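Local coordinates for uricase (PDB 2YZC), which catalyses the oxidation of uric acid to 5-hydroxyisourate, which is processed further to (S)-allantoin, at residues A188-N193 and P238-I243. Numbering follows the deposited sequence.
Sequences ARWRYN and PEIDEI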
ATOM      1  N   ALA A 188       3.267 -20.023   0.340  1.00 19.48           N
ATOM      2  CA  ALA A 188       3.978 -21.270   0.102  1.00 19.08           C
ATOM      3  C   ALA A 188       4.412 -21.356  -1.346  1.00 18.92           C
ATOM      4  O   ALA A 188       3.727 -20.869  -2.239  1.00 16.79           O
ATOM      5  CB  ALA A 188       3.084 -22.452   0.445  1.00 18.93           C
ATOM      6  N   ARG A 189       5.565 -21.974  -1.567  1.00 18.74           N
ATOM      7  CA  ARG A 189       6.085 -22.151  -2.910  1.00 19.69           C
ATOM      8  C   ARG A 189       6.693 -23.544  -2.997  1.00 19.86           C
ATOM      9  O   ARG A 189       7.443 -23.962  -2.112  1.00 18.27           O
ATOM     10  CB  ARG A 189       7.118 -21.066  -3.214  1.00 24.51           C
ATOM     11  CG  ARG A 189       6.458 -19.749  -3.600  1.00 31.64           C
ATOM     12  CD  ARG A 189       7.404 -18.574  -3.520  1.00 38.12           C
ATOM     13  NE  ARG A 189       6.781 -17.349  -4.021  1.00 41.54           N
ATOM     14  CZ  ARG A 189       5.620 -16.856  -3.593  1.00 43.70           C
ATOM     15  NH1 ARG A 189       4.929 -17.479  -2.645  1.00 44.46           N
ATOM     16  NH2 ARG A 189       5.150 -15.729  -4.113  1.00 45.23           N
ATOM     17  N   TRP A 190       6.333 -24.268  -4.050  1.00 18.27           N
ATOM     18  CA  TRP A 190       6.832 -25.622  -4.237  1.00 18.28           C
ATOM     19  C   TRP A 190       7.462 -25.807  -5.617  1.00 18.63           C
ATOM     20  O   TRP A 190       6.981 -25.275  -6.627  1.00 17.18           O
ATOM     21  CB  TRP A 190       5.694 -26.629  -3.988  1.00 17.11           C
ATOM     22  CG  TRP A 190       4.450 -26.401  -4.808  1.00 17.65           C
ATOM     23  CD1 TRP A 190       4.134 -26.994  -5.995  1.00 17.25           C
ATOM     24  CD2 TRP A 190       3.349 -25.536  -4.487  1.00 18.11           C
ATOM     25  NE1 TRP A 190       2.906 -26.559  -6.433  1.00 19.82           N
ATOM     26  CE2 TRP A 190       2.401 -25.664  -5.528  1.00 18.14           C
ATOM     27  CE3 TRP A 190       3.070 -24.668  -3.423  1.00 18.29           C
ATOM     28  CZ2 TRP A 190       1.191 -24.957  -5.537  1.00 18.31           C
ATOM     29  CZ3 TRP A 190       1.862 -23.961  -3.432  1.00 17.82           C
ATOM     30  CH2 TRP A 190       0.941 -24.114  -4.484  1.00 18.37           C
ATOM     31  N   ARG A 191       8.565 -26.548  -5.644  1.00 19.07           N
ATOM     32  CA  ARG A 191       9.297 -26.792  -6.877  1.00 18.19           C
ATOM     33  C   ARG A 191       8.990 -28.164  -7.466  1.00 19.54           C
ATOM     34  O   ARG A 191       9.093 -29.179  -6.781  1.00 17.95           O
ATOM     35  CB  ARG A 191      10.801 -26.678  -6.621  1.00 19.06           C
ATOM     36  CG  ARG A 191      11.665 -26.938  -7.857  1.00 19.04           C
ATOM     37  CD  ARG A 191      13.135 -26.648  -7.572  1.00 21.42           C
ATOM     38  NE  ARG A 191      13.740 -27.615  -6.658  1.00 21.01           N
ATOM     39  CZ  ARG A 191      14.086 -28.854  -7.005  1.00 22.64           C
ATOM     40  NH1 ARG A 191      13.885 -29.281  -8.244  1.00 23.22           N
ATOM     41  NH2 ARG A 191      14.641 -29.666  -6.115  1.00 23.13           N
ATOM     42  N   TYR A 192       8.611 -28.182  -8.740  1.00 18.11           N
ATOM     43  CA  TYR A 192       8.306 -29.427  -9.424  1.00 19.46           C
ATOM     44  C   TYR A 192       9.604 -30.038  -9.935  1.00 19.79           C
ATOM     45  O   TYR A 192      10.524 -29.317 -10.315  1.00 20.24           O
ATOM     46  CB  TYR A 192       7.364 -29.163 -10.600  1.00 18.25           C
ATOM     47  CG  TYR A 192       5.990 -28.678 -10.188  1.00 18.00           C
ATOM     48  CD1 TYR A 192       5.175 -29.456  -9.367  1.00 18.41           C
ATOM     49  CD2 TYR A 192       5.496 -27.453 -10.634  1.00 19.72           C
ATOM     50  CE1 TYR A 192       3.899 -29.031  -9.001  1.00 19.00           C
ATOM     51  CE2 TYR A 192       4.217 -27.017 -10.276  1.00 19.46           C
ATOM     52  CZ  TYR A 192       3.427 -27.814  -9.461  1.00 19.34           C
ATOM     53  OH  TYR A 192       2.164 -27.402  -9.110  1.00 19.15           O
ATOM     54  N   ASN A 193       9.686 -31.365  -9.939  1.00 21.97           N
ATOM     55  CA  ASN A 193      10.887 -32.027 -10.434  1.00 23.78           C
ATOM     56  C   ASN A 193      10.714 -32.430 -11.897  1.00 24.53           C
ATOM     57  O   ASN A 193      11.560 -33.119 -12.471  1.00 24.10           O
ATOM     58  CB  ASN A 193      11.226 -33.250  -9.567  1.00 21.76           C
ATOM     59  CG  ASN A 193      10.034 -34.148  -9.318  1.00 22.28           C
ATOM     60  OD1 ASN A 193       9.850 -34.651  -8.206  1.00 28.05           O
ATOM     61  ND2 ASN A 193       9.228 -34.372 -10.345  1.00 20.23           N
ATOM     62  N   PRO A 238       4.279 -36.784  -5.962  1.00 25.00           N
ATOM     63  CA  PRO A 238       5.599 -37.251  -6.402  1.00 25.14           C
ATOM     64  C   PRO A 238       6.336 -36.229  -7.267  1.00 23.76           C
ATOM     65  O   PRO A 238       7.566 -36.210  -7.300  1.00 22.16           O
ATOM     66  CB  PRO A 238       5.272 -38.527  -7.182  1.00 26.04           C
ATOM     67  CG  PRO A 238       4.029 -39.025  -6.514  1.00 28.20           C
ATOM     68  CD  PRO A 238       3.233 -37.749  -6.349  1.00 26.28           C
ATOM     69  N   GLU A 239       5.584 -35.379  -7.964  1.00 23.62           N
ATOM     70  CA  GLU A 239       6.198 -34.379  -8.827  1.00 24.93           C
ATOM     71  C   GLU A 239       6.785 -33.187  -8.078  1.00 22.73           C
ATOM     72  O   GLU A 239       7.411 -32.322  -8.689  1.00 23.65           O
ATOM     73  CB  GLU A 239       5.200 -33.878  -9.879  1.00 27.64           C
ATOM     74  CG  GLU A 239       3.801 -33.606  -9.356  1.00 35.88           C
ATOM     75  CD  GLU A 239       2.996 -34.880  -9.193  1.00 39.62           C
ATOM     76  OE1 GLU A 239       2.808 -35.592 -10.206  1.00 44.18           O
ATOM     77  OE2 GLU A 239       2.553 -35.170  -8.061  1.00 40.90           O
ATOM     78  N   ILE A 240       6.584 -33.136  -6.765  1.00 19.81           N
ATOM     79  CA  ILE A 240       7.121 -32.036  -5.974  1.00 18.93           C
ATOM     80  C   ILE A 240       8.348 -32.476  -5.176  1.00 18.43           C
ATOM     81  O   ILE A 240       8.300 -33.457  -4.438  1.00 20.41           O
ATOM     82  CB  ILE A 240       6.051 -31.471  -5.002  1.00 18.68           C
ATOM     83  CG1 ILE A 240       4.875 -30.896  -5.805  1.00 16.67           C
ATOM     84  CG2 ILE A 240       6.676 -30.403  -4.109  1.00 17.12           C
ATOM     85  CD1 ILE A 240       3.733 -30.327  -4.944  1.00 15.11           C
ATOM     86  N   ASP A 241       9.453 -31.752  -5.331  1.00 20.43           N
ATOM     87  CA  ASP A 241      10.677 -32.088  -4.604  1.00 21.57           C
ATOM     88  C   ASP A 241      10.819 -31.354  -3.282  1.00 20.89           C
ATOM     89  O   ASP A 241      11.484 -31.836  -2.362  1.00 20.27           O
ATOM     90  CB  ASP A 241      11.905 -31.796  -5.462  1.00 25.00           C
ATOM     91  CG  ASP A 241      12.436 -33.034  -6.152  1.00 28.04           C
ATOM     92  OD1 ASP A 241      11.807 -34.106  -6.015  1.00 30.50           O
ATOM     93  OD2 ASP A 241      13.479 -32.930  -6.829  1.00 30.09           O
ATOM     94  N   GLU A 242      10.204 -30.182  -3.184  1.00 18.37           N
ATOM     95  CA  GLU A 242      10.299 -29.408  -1.963  1.00 18.29           C
ATOM     96  C   GLU A 242       9.276 -28.291  -1.931  1.00 18.03           C
ATOM     97  O   GLU A 242       8.804 -27.824  -2.964  1.00 16.23           O
ATOM     98  CB  GLU A 242      11.696 -28.804  -1.830  1.00 19.47           C
ATOM     99  CG  GLU A 242      12.137 -28.029  -3.067  1.00 24.32           C
ATOM    100  CD  GLU A 242      13.482 -27.360  -2.890  1.00 25.66           C
ATOM    101  OE1 GLU A 242      14.095 -26.976  -3.912  1.00 24.47           O
ATOM    102  OE2 GLU A 242      13.921 -27.209  -1.728  1.00 28.29           O
ATOM    103  N   ILE A 243       8.933 -27.873  -0.725  1.00 18.17           N
ATOM    104  CA  ILE A 243       7.990 -26.786  -0.553  1.00 18.31           C
ATOM    105  C   ILE A 243       8.560 -25.894   0.531  1.00 17.68           C
ATOM    106  O   ILE A 243       9.072 -26.374   1.546  1.00 20.39           O
ATOM    107  CB  ILE A 243       6.591 -27.307  -0.155  1.00 18.21           C
ATOM    108  CG1 ILE A 243       5.637 -26.122   0.046  1.00 19.08           C
ATOM    109  CG2 ILE A 243       6.681 -28.150   1.109  1.00 19.54           C
ATOM    110  CD1 ILE A 243       4.199 -26.523   0.257  1.00 19.52           C
TER
HETATM  111  O   HOH W   1      16.050 -32.491  -6.697  1.00 48.41           O
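Arg191 reaches across to Asp241 and Glu242, two acids brought opposite it by a beta bulge: Arg191 N donates to Glu242 O, whereas Arg191 O accepts from Asp241 N at 3.0 Å. From Arg191 CB, 4.0 Å from Glu242 CG, the chain runs out with CG anti to the backbone N (chi1 179°) and then bends at chi3 (70°). CD passes Glu242 OE1, and NE donates to that oxygen over 2.8 Å, almost straight (173°), with OE1 in the guanidinium plane and using its anti lone pair, the one away from Glu242 OE2. Beyond CZ, NH2 has Asp241 CB over the guanidinium face at 3.5 Å and forms a longer salt bridge, also 3.5 Å, with Asp241 OD2; a water in the guanidinium plane links the same two atoms. Arginine's long, flat, many-donor end can serve two carboxylates at once. Glu242 OE1 also accepts from Trp295 NE1, so two donors hold it.

The other sheet face, with Trp190, Tyr192, Ile240 and Ile243, is largely apolar. Ile240, beta-branched, sets CD1 3.5 Å from Trp190 CD1 and CG1 3.8 Å from Tyr192 CE1, while Tyr192 OH gives the buried indole N-H a partner.

Strands 182-192 and 240-254 pair here, strand 143-157 flanking the former; helices 199-216 and 222-236, from their connection, pack on the Trp190 and Ile240 face, as in the tunnelling fold (T-fold) of uricases.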